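Local coordinates for protein benzyl alcohol dehydrogenase (Acinetobacter calcoaceticus, PDB 1F8F) that oxidises benzyl alcohol to benzaldehyde with NAD as cofactor, as a zinc-containing member of the alcohol dehydrogenase family, at residues N260-S265 against G283-V288; I183-V188 against L312-G317; I217-D222 against E253-G258. All blocks are in the same frame, centred on the assembly; numbering follows the deposited sequence.

Overall arrangement
All three contacts belong to the Rossmann-type coenzyme domain and end at NAD, but at different depths. Contact 1 is the buried one, a pair of inner parallel strands of the six-stranded sheet, held by backbone hydrogen bonds. Contact 2, partly buried, lies about 8 Å from it, centre to centre, and adds the next strand, 310-313; it sets a helix end against the segment 312-317 by apolar packing, a weak hydrogen bond from an asparagine side chain and a water. Contact 3, also partly buried, lies toward the other edge of the sheet, where a helix end covers strand 217-222 through aliphatic packing. The coenzyme's carboxamide is bound at contacts 1 and 2, its adenosine ribose at contact 3.

Contact 1: N260-S265 against G283-V288; sequences NFALES and GKIAVV. With NAD (nicotinamide-adenine-dinucleotide), chain F.
Ala262 O is held by two groups of strand 283-287: Ala286 N donates a hydrogen bond of 2.8 Å to it, tilted 25° from the carbonyl plane, and Ile285 CA adds a C-H...O contact. The pattern repeats at Lys284 O, which takes the amide of Ala262, 2.8 Å from Ala262 N, and a longer C-H...O contact from Phe261 CA. Five N-H...O bonds in all tie the strands in parallel register, from Lys284 N on Asn260 O to Val288 N on Glu264 O. The straightest is Glu264 N to Ala286 O, at 174°.

On one face Ala262 CB sits 3.8 Å from Ile285 CG1, whose chain, with CG1 anti to the backbone N (chi1 -174°), runs on past the alanine methyl. On the other face Leu263 CD1 meets Val288 CG2 at 3.7 Å, the two side chains crossing at about a right angle. The acid of Glu264 is occupied just beyond the strand, by Thr266 OG1 and Gly267 N.

At the C-terminal end of the strands the pairing opens onto the coenzyme: Val288 O accepts from the carboxamide N7N of NAD at 3.3 Å. Ser265, beside the coenzyme, has its hydroxyl bonded to Trp197 O.

Strand 193-197 flanks 259-264 on its other edge, so 259-264 is an inner strand of the parallel Rossmann sheet. Helix 174-186 covers the face of Phe261, Leu263 and Ala286, while helix 269-277, in the crossover joining the two strands, covers that of Glu264 and Ile285.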
loop_
_atom_site.group_PDB
_atom_site.type_symbol
_atom_site.label_atom_id
_atom_site.label_comp_id
_atom_site.label_asym_id
_atom_site.label_seq_id
_atom_site.Cartn_x
_atom_site.Cartn_y
_atom_site.Cartn_z
ATOM N N ASN A 260 11.802 -7.343 12.776
ATOM C CA ASN A 260 11.042 -6.878 11.632
ATOM C C ASN A 260 10.692 -5.394 11.706
ATOM O O ASN A 260 10.691 -4.659 10.717
ATOM C CB ASN A 260 9.737 -7.638 11.488
ATOM C CG ASN A 260 9.857 -9.126 11.261
ATOM O OD1 ASN A 260 9.088 -9.803 11.958
ATOM N ND2 ASN A 260 10.712 -9.649 10.351
ATOM N N PHE A 261 10.377 -4.938 12.942
ATOM C CA PHE A 261 9.974 -3.575 13.180
ATOM C C PHE A 261 10.636 -2.901 14.382
ATOM O O PHE A 261 10.783 -3.571 15.391
ATOM C CB PHE A 261 8.449 -3.486 13.363
ATOM C CG PHE A 261 7.613 -3.958 12.217
ATOM C CD1 PHE A 261 7.243 -3.124 11.185
ATOM C CD2 PHE A 261 7.185 -5.279 12.152
ATOM C CE1 PHE A 261 6.483 -3.583 10.082
ATOM C CE2 PHE A 261 6.439 -5.766 11.116
ATOM C CZ PHE A 261 6.065 -4.906 10.087
ATOM N N ALA A 262 11.022 -1.604 14.278
ATOM C CA ALA A 262 11.584 -0.959 15.450
ATOM C C ALA A 262 11.246 0.497 15.661
ATOM O O ALA A 262 10.915 1.242 14.738
ATOM C CB ALA A 262 13.092 -1.167 15.400
ATOM N N LEU A 263 11.403 0.937 16.910
ATOM C CA LEU A 263 11.183 2.304 17.326
ATOM C C LEU A 263 12.388 2.873 18.075
ATOM O O LEU A 263 12.759 2.367 19.145
ATOM C CB LEU A 263 9.941 2.543 18.175
ATOM C CG LEU A 263 9.488 3.904 18.620
ATOM C CD1 LEU A 263 8.608 4.633 17.614
ATOM C CD2 LEU A 263 8.717 3.924 19.945
ATOM N N GLU A 264 12.834 4.051 17.613
ATOM C CA GLU A 264 13.924 4.772 18.288
ATOM C C GLU A 264 13.273 5.910 19.090
ATOM O O GLU A 264 12.742 6.804 18.442
ATOM C CB GLU A 264 14.950 5.412 17.337
ATOM C CG GLU A 264 16.369 5.511 17.936
ATOM C CD GLU A 264 16.348 6.272 19.264
ATOM O OE1 GLU A 264 16.163 7.512 19.219
ATOM O OE2 GLU A 264 16.423 5.642 20.335
ATOM N N SER A 265 13.247 5.853 20.416
ATOM C CA SER A 265 12.717 6.915 21.231
ATOM C C SER A 265 13.733 7.542 22.209
ATOM O O SER A 265 13.252 8.319 23.006
ATOM C CB SER A 265 11.488 6.542 22.099
ATOM O OG SER A 265 11.701 5.713 23.231
ATOM N N GLY A 283 13.698 -5.085 7.254
ATOM C CA GLY A 283 13.218 -4.430 8.473
ATOM C C GLY A 283 13.027 -2.938 8.342
ATOM O O GLY A 283 13.564 -2.262 7.431
ATOM N N LYS A 284 12.253 -2.357 9.264
ATOM C CA LYS A 284 11.917 -0.953 9.279
ATOM C C LYS A 284 12.093 -0.315 10.653
ATOM O O LYS A 284 11.461 -0.789 11.586
ATOM C CB LYS A 284 10.484 -0.695 8.761
ATOM C CG LYS A 284 10.149 -1.285 7.407
ATOM C CD LYS A 284 8.742 -0.890 6.926
ATOM C CE LYS A 284 8.465 -1.806 5.738
ATOM N NZ LYS A 284 7.301 -1.479 4.893
ATOM N N ILE A 285 12.722 0.886 10.729
ATOM C CA ILE A 285 12.869 1.520 12.030
ATOM C C ILE A 285 12.273 2.918 11.978
ATOM O O ILE A 285 12.628 3.706 11.088
ATOM C CB ILE A 285 14.337 1.572 12.540
ATOM C CG1 ILE A 285 14.349 2.132 13.998
ATOM C CG2 ILE A 285 15.255 2.370 11.648
ATOM C CD1 ILE A 285 15.622 1.908 14.806
ATOM N N ALA A 286 11.329 3.263 12.832
ATOM C CA ALA A 286 10.695 4.561 12.897
ATOM C C ALA A 286 11.431 5.485 13.888
ATOM O O ALA A 286 11.601 5.048 15.020
ATOM C CB ALA A 286 9.216 4.475 13.317
ATOM N N VAL A 287 11.733 6.750 13.554
ATOM C CA VAL A 287 12.455 7.637 14.419
ATOM C C VAL A 287 11.585 8.661 15.120
ATOM O O VAL A 287 11.123 9.558 14.430
ATOM C CB VAL A 287 13.580 8.362 13.617
ATOM C CG1 VAL A 287 14.376 9.334 14.474
ATOM C CG2 VAL A 287 14.621 7.359 13.061
ATOM N N VAL A 288 11.329 8.585 16.437
ATOM C CA VAL A 288 10.524 9.596 17.106
ATOM C C VAL A 288 11.310 10.428 18.117
ATOM O O VAL A 288 10.898 11.526 18.534
ATOM C CB VAL A 288 9.253 9.059 17.822
ATOM C CG1 VAL A 288 8.273 8.438 16.818
ATOM C CG2 VAL A 288 9.470 8.002 18.903
HETATM P PA NAD F . 11.065 9.593 28.754
HETATM O O1A NAD F . 9.853 9.217 29.549
HETATM O O2A NAD F . 12.119 10.361 29.433
HETATM O O5B NAD F . 11.631 8.329 27.978
HETATM C C5B NAD F . 12.871 8.107 27.264
HETATM C C4B NAD F . 13.614 6.904 27.825
HETATM O O4B NAD F . 14.919 6.799 27.162
HETATM C C3B NAD F . 13.908 6.903 29.336
HETATM O O3B NAD F . 13.231 5.850 30.010
HETATM C C2B NAD F . 15.415 6.699 29.474
HETATM O O2B NAD F . 15.815 5.775 30.495
HETATM C C1B NAD F . 15.780 6.155 28.083
HETATM N N9A NAD F . 17.162 6.390 27.679
HETATM C C8A NAD F . 17.858 7.570 27.629
HETATM N N7A NAD F . 19.113 7.416 27.205
HETATM C C5A NAD F . 19.225 6.053 26.987
HETATM C C6A NAD F . 20.289 5.247 26.543
HETATM N N6A NAD F . 21.498 5.685 26.205
HETATM N N1A NAD F . 20.054 3.915 26.421
HETATM C C2A NAD F . 18.819 3.429 26.757
HETATM N N3A NAD F . 17.778 4.088 27.170
HETATM C C4A NAD F . 18.043 5.403 27.277
HETATM O O3 NAD F . 10.506 10.455 27.488
HETATM P PN NAD F . 9.164 10.171 26.675
HETATM O O1N NAD F . 8.967 8.723 26.476
HETATM O O2N NAD F . 8.041 10.834 27.353
HETATM O O5D NAD F . 9.552 10.935 25.292
HETATM C C5D NAD F . 10.412 10.272 24.350
HETATM C C4D NAD F . 11.067 11.162 23.357
HETATM O O4D NAD F . 10.223 11.421 22.189
HETATM C C3D NAD F . 11.699 12.505 23.740
HETATM O O3D NAD F . 12.791 12.769 22.838
HETATM C C2D NAD F . 10.557 13.454 23.350
HETATM O O2D NAD F . 10.925 14.824 23.297
HETATM C C1D NAD F . 10.299 12.838 21.967
HETATM N N1N NAD F . 8.968 13.197 21.487
HETATM C C2N NAD F . 8.798 13.170 20.140
HETATM C C3N NAD F . 7.543 13.448 19.634
HETATM C C7N NAD F . 7.221 13.426 18.099
HETATM O O7N NAD F . 6.088 13.716 17.718
HETATM N N7N NAD F . 8.277 13.066 17.285
HETATM C C4N NAD F . 6.447 13.723 20.504
HETATM C C5N NAD F . 6.650 13.154 21.781
HETATM C C6N NAD F . 7.876 12.884 22.354
#

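Contact 2: I183-V188 against L312-G317. With NAD (nicotinamide-adenine-dinucleotide), chain F.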
loop_
_atom_site.group_PDB
_atom_site.type_symbol
_atom_site.label_atom_id
_atom_site.label_comp_id
_atom_site.label_asym_id
_atom_site.label_seq_id
_atom_site.Cartn_x
_atom_site.Cartn_y
_atom_site.Cartn_z
ATOM N N ILE A 183 0.965 1.581 14.977
ATOM C CA ILE A 183 -0.278 1.313 14.238
ATOM C C ILE A 183 -0.320 2.052 12.908
ATOM O O ILE A 183 -0.719 1.405 11.919
ATOM C CB ILE A 183 -1.554 1.586 15.065
ATOM C CG1 ILE A 183 -1.737 0.502 16.166
ATOM C CG2 ILE A 183 -2.840 1.585 14.223
ATOM C CD1 ILE A 183 -2.549 0.902 17.379
ATOM N N ASN A 184 -0.044 3.346 12.831
ATOM C CA ASN A 184 -0.201 4.088 11.586
ATOM C C ASN A 184 1.052 4.149 10.738
ATOM O O ASN A 184 0.929 4.155 9.512
ATOM C CB ASN A 184 -0.647 5.540 11.813
ATOM C CG ASN A 184 -1.866 5.662 12.690
ATOM O OD1 ASN A 184 -2.811 4.929 12.472
ATOM N ND2 ASN A 184 -1.867 6.547 13.716
ATOM N N ALA A 185 2.210 4.250 11.410
ATOM C CA ALA A 185 3.423 4.516 10.621
ATOM C C ALA A 185 4.117 3.228 10.232
ATOM O O ALA A 185 4.259 2.941 9.053
ATOM C CB ALA A 185 4.387 5.454 11.345
ATOM N N LEU A 186 4.519 2.445 11.213
ATOM C CA LEU A 186 5.227 1.204 10.862
ATOM C C LEU A 186 4.375 0.177 10.141
ATOM O O LEU A 186 4.686 -0.787 9.479
ATOM C CB LEU A 186 5.823 0.610 12.153
ATOM C CG LEU A 186 7.002 1.420 12.725
ATOM C CD1 LEU A 186 7.320 0.821 14.112
ATOM C CD2 LEU A 186 8.173 1.469 11.767
ATOM N N LYS A 187 3.196 0.006 10.742
ATOM C CA LYS A 187 2.132 -0.949 10.671
ATOM C C LYS A 187 2.542 -2.382 11.080
ATOM O O LYS A 187 2.467 -3.258 10.191
ATOM C CB LYS A 187 1.398 -1.082 9.352
ATOM C CG LYS A 187 0.799 0.154 8.730
ATOM C CD LYS A 187 0.484 -0.127 7.257
ATOM C CE LYS A 187 0.287 1.130 6.476
ATOM N NZ LYS A 187 -0.600 2.183 7.040
ATOM N N VAL A 188 2.908 -2.643 12.330
ATOM C CA VAL A 188 3.292 -3.964 12.750
ATOM C C VAL A 188 2.247 -5.015 12.376
ATOM O O VAL A 188 1.048 -4.814 12.609
ATOM C CB VAL A 188 3.563 -3.873 14.274
ATOM C CG1 VAL A 188 3.873 -5.184 14.948
ATOM C CG2 VAL A 188 4.718 -2.873 14.435
ATOM N N LEU A 312 12.713 5.622 8.747
ATOM C CA LEU A 312 11.730 6.665 8.595
ATOM C C LEU A 312 11.361 7.591 9.771
ATOM O O LEU A 312 11.144 7.207 10.909
ATOM C CB LEU A 312 10.348 6.205 8.079
ATOM C CG LEU A 312 9.459 5.291 8.877
ATOM C CD1 LEU A 312 7.986 5.381 8.559
ATOM C CD2 LEU A 312 9.923 3.849 8.604
ATOM N N GLY A 313 11.214 8.892 9.403
ATOM C CA GLY A 313 10.888 9.906 10.397
ATOM C C GLY A 313 9.434 10.003 10.803
ATOM O O GLY A 313 8.619 10.064 9.852
ATOM N N VAL A 314 9.082 10.080 12.087
ATOM C CA VAL A 314 7.669 10.136 12.456
ATOM C C VAL A 314 7.331 11.242 13.471
ATOM O O VAL A 314 7.921 11.266 14.557
ATOM C CB VAL A 314 7.224 8.799 13.085
ATOM C CG1 VAL A 314 5.842 8.909 13.722
ATOM C CG2 VAL A 314 7.208 7.629 12.101
ATOM N N VAL A 315 6.333 12.058 13.193
ATOM C CA VAL A 315 5.829 13.123 14.076
ATOM C C VAL A 315 4.447 12.742 14.604
ATOM O O VAL A 315 3.542 12.386 13.839
ATOM C CB VAL A 315 5.640 14.495 13.350
ATOM C CG1 VAL A 315 5.230 15.655 14.266
ATOM C CG2 VAL A 315 6.898 14.918 12.610
ATOM N N GLU A 316 4.270 12.747 15.929
ATOM C CA GLU A 316 3.029 12.485 16.596
ATOM C C GLU A 316 2.295 11.246 16.112
ATOM O O GLU A 316 1.059 11.138 16.231
ATOM C CB GLU A 316 2.082 13.710 16.451
ATOM C CG GLU A 316 2.695 14.983 17.003
ATOM C CD GLU A 316 2.393 15.118 18.510
ATOM O OE1 GLU A 316 1.606 14.342 19.100
ATOM O OE2 GLU A 316 2.950 16.022 19.120
ATOM N N GLY A 317 3.023 10.193 15.737
ATOM C CA GLY A 317 2.436 8.920 15.377
ATOM C C GLY A 317 1.826 8.910 13.984
ATOM O O GLY A 317 1.201 7.880 13.646
HETATM P PA NAD F . 11.065 9.593 28.754
HETATM O O1A NAD F . 9.853 9.217 29.549
HETATM O O2A NAD F . 12.119 10.361 29.433
HETATM O O5B NAD F . 11.631 8.329 27.978
HETATM C C5B NAD F . 12.871 8.107 27.264
HETATM C C4B NAD F . 13.614 6.904 27.825
HETATM O O4B NAD F . 14.919 6.799 27.162
HETATM C C3B NAD F . 13.908 6.903 29.336
HETATM O O3B NAD F . 13.231 5.850 30.010
HETATM C C2B NAD F . 15.415 6.699 29.474
HETATM O O2B NAD F . 15.815 5.775 30.495
HETATM C C1B NAD F . 15.780 6.155 28.083
HETATM N N9A NAD F . 17.162 6.390 27.679
HETATM C C8A NAD F . 17.858 7.570 27.629
HETATM N N7A NAD F . 19.113 7.416 27.205
HETATM C C5A NAD F . 19.225 6.053 26.987
HETATM C C6A NAD F . 20.289 5.247 26.543
HETATM N N6A NAD F . 21.498 5.685 26.205
HETATM N N1A NAD F . 20.054 3.915 26.421
HETATM C C2A NAD F . 18.819 3.429 26.757
HETATM N N3A NAD F . 17.778 4.088 27.170
HETATM C C4A NAD F . 18.043 5.403 27.277
HETATM O O3 NAD F . 10.506 10.455 27.488
HETATM P PN NAD F . 9.164 10.171 26.675
HETATM O O1N NAD F . 8.967 8.723 26.476
HETATM O O2N NAD F . 8.041 10.834 27.353
HETATM O O5D NAD F . 9.552 10.935 25.292
HETATM C C5D NAD F . 10.412 10.272 24.350
HETATM C C4D NAD F . 11.067 11.162 23.357
HETATM O O4D NAD F . 10.223 11.421 22.189
HETATM C C3D NAD F . 11.699 12.505 23.740
HETATM O O3D NAD F . 12.791 12.769 22.838
HETATM C C2D NAD F . 10.557 13.454 23.350
HETATM O O2D NAD F . 10.925 14.824 23.297
HETATM C C1D NAD F . 10.299 12.838 21.967
HETATM N N1N NAD F . 8.968 13.197 21.487
HETATM C C2N NAD F . 8.798 13.170 20.140
HETATM C C3N NAD F . 7.543 13.448 19.634
HETATM C C7N NAD F . 7.221 13.426 18.099
HETATM O O7N NAD F . 6.088 13.716 17.718
HETATM N N7N NAD F . 8.277 13.066 17.285
HETATM C C4N NAD F . 6.447 13.723 20.504
HETATM C C5N NAD F . 6.650 13.154 21.781
HETATM C C6N NAD F . 7.876 12.884 22.354
HETATM O O HOH W 1 -0.945 8.724 15.674
#
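Ala185 CB, on the last turns of helix 174-186, packs 3.6 Å from Val314 CG2, where the last strand of the Rossmann sheet gives way to a loop that binds the coenzyme. Both residues direct their side chains at the opposite segment, and the valine turns one branch to the helix: CG1 lies anti to the backbone N (chi1 169°), which sets CG2 beside that N and against the alanine methyl. A looser apolar touch follows toward the strand, Leu186 CD2 to Leu312 CD2 at 4.3 Å. Ala286 of strand 283-287 lies against both Leu186 and Val314, so the hydrophobic packing continues into the sheet.

Polar contacts lie at the far end, round the side chain of Asn184. Its ND2 donates a weak hydrogen bond to Gly317 O, 3.3 Å away. The same ND2 gives a second weak bond to a water, which in turn donates to Glu316 O, so two successive carbonyls of the loop are linked to one amide nitrogen, one directly and one through solvent. Gly317 has a positive phi of 77°, part of the turn that brings its carbonyl round to the helix.

On the outer edge of strand 310-313, Leu312 joins an antiparallel ladder with a strand of the second subunit, so the sheet runs on across that interface. The loop's other side reads the nicotinamide carboxamide by both of its polar atoms. Val314 O accepts from NAD N7N, a bent bond at 137°, and Glu316 N donates to NAD O7N at 2.7 Å.

Contact 3: I217-D222 against E253-G258. With NAD (nicotinamide-adenine-dinucleotide), chain F.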
loop_
_atom_site.group_PDB
_atom_site.type_symbol
_atom_site.label_atom_id
_atom_site.label_comp_id
_atom_site.label_asym_id
_atom_site.label_seq_id
_atom_site.Cartn_x
_atom_site.Cartn_y
_atom_site.Cartn_z
ATOM N N ILE A 217 6.874 -11.470 19.132
ATOM C CA ILE A 217 8.065 -11.137 19.892
ATOM C C ILE A 217 8.105 -9.631 20.168
ATOM O O ILE A 217 8.100 -8.764 19.273
ATOM C CB ILE A 217 9.310 -11.635 19.127
ATOM C CG1 ILE A 217 9.550 -13.155 19.147
ATOM C CG2 ILE A 217 10.548 -10.958 19.681
ATOM C CD1 ILE A 217 10.642 -13.609 18.178
ATOM N N ILE A 218 8.110 -9.221 21.437
ATOM C CA ILE A 218 8.035 -7.818 21.858
ATOM C C ILE A 218 9.123 -7.498 22.883
ATOM O O ILE A 218 9.115 -7.918 24.050
ATOM C CB ILE A 218 6.629 -7.524 22.411
ATOM C CG1 ILE A 218 5.522 -7.838 21.388
ATOM C CG2 ILE A 218 6.492 -6.067 22.803
ATOM C CD1 ILE A 218 4.075 -7.688 21.819
ATOM N N ILE A 219 10.091 -6.698 22.424
ATOM C CA ILE A 219 11.311 -6.414 23.128
ATOM C C ILE A 219 11.400 -4.980 23.598
ATOM O O ILE A 219 10.870 -4.089 22.918
ATOM C CB ILE A 219 12.529 -6.765 22.230
ATOM C CG1 ILE A 219 12.513 -8.223 21.737
ATOM C CG2 ILE A 219 13.808 -6.429 22.932
ATOM C CD1 ILE A 219 13.624 -8.604 20.771
ATOM N N ALA A 220 12.013 -4.802 24.783
ATOM C CA ALA A 220 12.246 -3.459 25.296
ATOM C C ALA A 220 13.695 -3.339 25.801
ATOM O O ALA A 220 14.127 -4.230 26.521
ATOM C CB ALA A 220 11.254 -3.120 26.394
ATOM N N VAL A 221 14.417 -2.304 25.395
ATOM C CA VAL A 221 15.791 -1.976 25.714
ATOM C C VAL A 221 15.875 -0.628 26.449
ATOM O O VAL A 221 15.175 0.319 26.096
ATOM C CB VAL A 221 16.639 -1.842 24.425
ATOM C CG1 VAL A 221 18.121 -1.598 24.664
ATOM C CG2 VAL A 221 16.468 -3.038 23.475
ATOM N N ASP A 222 16.521 -0.560 27.630
ATOM C CA ASP A 222 16.686 0.693 28.372
ATOM C C ASP A 222 17.927 0.622 29.270
ATOM O O ASP A 222 18.580 -0.425 29.360
ATOM C CB ASP A 222 15.521 1.098 29.287
ATOM C CG ASP A 222 15.314 2.548 29.542
ATOM O OD1 ASP A 222 16.135 3.182 30.261
ATOM O OD2 ASP A 222 14.334 3.230 29.098
ATOM N N GLU A 253 20.041 -12.678 18.093
ATOM C CA GLU A 253 19.838 -14.108 18.479
ATOM C C GLU A 253 18.396 -14.402 18.834
ATOM O O GLU A 253 17.865 -15.462 18.477
ATOM C CB GLU A 253 20.836 -14.546 19.549
ATOM C CG GLU A 253 20.814 -13.880 20.908
ATOM C CD GLU A 253 22.099 -13.732 21.710
ATOM O OE1 GLU A 253 23.212 -14.126 21.298
ATOM O OE2 GLU A 253 22.121 -13.205 22.866
ATOM N N ILE A 254 17.700 -13.513 19.530
ATOM C CA ILE A 254 16.304 -13.684 19.928
ATOM C C ILE A 254 15.377 -13.787 18.709
ATOM O O ILE A 254 14.424 -14.588 18.742
ATOM C CB ILE A 254 15.853 -12.458 20.767
ATOM C CG1 ILE A 254 16.548 -12.482 22.159
ATOM C CG2 ILE A 254 14.349 -12.331 21.003
ATOM C CD1 ILE A 254 16.347 -11.205 23.004
ATOM N N THR A 255 15.595 -13.018 17.637
ATOM C CA THR A 255 14.724 -12.999 16.482
ATOM C C THR A 255 15.250 -13.793 15.286
ATOM O O THR A 255 14.753 -13.745 14.157
ATOM C CB THR A 255 14.482 -11.570 15.942
ATOM O OG1 THR A 255 15.731 -10.933 15.588
ATOM C CG2 THR A 255 13.892 -10.684 17.030
ATOM N N ASP A 256 16.277 -14.560 15.534
ATOM C CA ASP A 256 16.940 -15.420 14.557
ATOM C C ASP A 256 17.353 -14.618 13.328
ATOM O O ASP A 256 16.892 -15.017 12.261
ATOM C CB ASP A 256 16.088 -16.639 14.207
ATOM C CG ASP A 256 16.823 -17.604 13.307
ATOM O OD1 ASP A 256 18.088 -17.620 13.382
ATOM O OD2 ASP A 256 16.169 -18.344 12.523
ATOM N N GLY A 257 18.144 -13.559 13.452
ATOM C CA GLY A 257 18.572 -12.748 12.306
ATOM C C GLY A 257 18.320 -11.236 12.354
ATOM O O GLY A 257 18.975 -10.460 11.605
ATOM N N GLY A 258 17.413 -10.733 13.201
ATOM C CA GLY A 258 17.218 -9.256 13.223
ATOM C C GLY A 258 15.748 -8.954 13.397
ATOM O O GLY A 258 14.981 -9.766 12.907
HETATM P PA NAD F . 11.065 9.593 28.754
HETATM O O1A NAD F . 9.853 9.217 29.549
HETATM O O2A NAD F . 12.119 10.361 29.433
HETATM O O5B NAD F . 11.631 8.329 27.978
HETATM C C5B NAD F . 12.871 8.107 27.264
HETATM C C4B NAD F . 13.614 6.904 27.825
HETATM O O4B NAD F . 14.919 6.799 27.162
HETATM C C3B NAD F . 13.908 6.903 29.336
HETATM O O3B NAD F . 13.231 5.850 30.010
HETATM C C2B NAD F . 15.415 6.699 29.474
HETATM O O2B NAD F . 15.815 5.775 30.495
HETATM C C1B NAD F . 15.780 6.155 28.083
HETATM N N9A NAD F . 17.162 6.390 27.679
HETATM C C8A NAD F . 17.858 7.570 27.629
HETATM N N7A NAD F . 19.113 7.416 27.205
HETATM C C5A NAD F . 19.225 6.053 26.987
HETATM C C6A NAD F . 20.289 5.247 26.543
HETATM N N6A NAD F . 21.498 5.685 26.205
HETATM N N1A NAD F . 20.054 3.915 26.421
HETATM C C2A NAD F . 18.819 3.429 26.757
HETATM N N3A NAD F . 17.778 4.088 27.170
HETATM C C4A NAD F . 18.043 5.403 27.277
HETATM O O3 NAD F . 10.506 10.455 27.488
HETATM P PN NAD F . 9.164 10.171 26.675
HETATM O O1N NAD F . 8.967 8.723 26.476
HETATM O O2N NAD F . 8.041 10.834 27.353
HETATM O O5D NAD F . 9.552 10.935 25.292
HETATM C C5D NAD F . 10.412 10.272 24.350
HETATM C C4D NAD F . 11.067 11.162 23.357
HETATM O O4D NAD F . 10.223 11.421 22.189
HETATM C C3D NAD F . 11.699 12.505 23.740
HETATM O O3D NAD F . 12.791 12.769 22.838
HETATM C C2D NAD F . 10.557 13.454 23.350
HETATM O O2D NAD F . 10.925 14.824 23.297
HETATM C C1D NAD F . 10.299 12.838 21.967
HETATM N N1N NAD F . 8.968 13.197 21.487
HETATM C C2N NAD F . 8.798 13.170 20.140
HETATM C C3N NAD F . 7.543 13.448 19.634
HETATM C C7N NAD F . 7.221 13.426 18.099
HETATM O O7N NAD F . 6.088 13.716 17.718
HETATM N N7N NAD F . 8.277 13.066 17.285
HETATM C C4N NAD F . 6.447 13.723 20.504
HETATM C C5N NAD F . 6.650 13.154 21.781
HETATM C C6N NAD F . 7.876 12.884 22.354
#
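Ile219 reaches tip to tip into Ile254, its CD1 3.8 Å from Ile254 CG2, and so joins the second strand of the Rossmann fold to the end of helix 247-254. That helix belongs to the crossover that leads from edge strand 238-241 back over the sheet to strand 259-264, and here it passes over strand 217-222.

Ile217, two residues earlier and on the same face, comes in at the start of the strand. Its CG1 lies anti to the carbonyl carbon (chi1 -74°), and the extended chain carries CD1 to 3.9 Å from Ile254 O. The other branch, CG2, faces Ile254 CG2 at 4.3 Å. Thr255 adds its methyl: CG2 stands at a similar distance from both isoleucines of the strand, a loose closure of the aliphatic patch. His238, on the neighbouring strand, also lies against Ile219 and Ile254. The intervening Ile218 serves the other side of the sheet, against helix 201-213.

While the methyl of Thr255 faces the strand, its hydroxyl organises the chain after the helix. OG1 accepts from Gly258 N at 2.9 Å, an ST motif, and is also bonded to Ile251 O. The turn thus fixed leads directly into strand 259-264.

The C-terminal end of strand 217-222 carries the coenzyme-binding acid, Asp222, placed as in NAD-dependent Rossmann enzymes. Val224 N and Ala199 N bond to its OD1 and OD2 and so orient the carboxylate. Both hydroxyls of the adenosine ribose donate to it: NAD O3B to Asp222 OD2 at 3.0 Å, and NAD O2B to Asp222 OD1 at 2.6 Å.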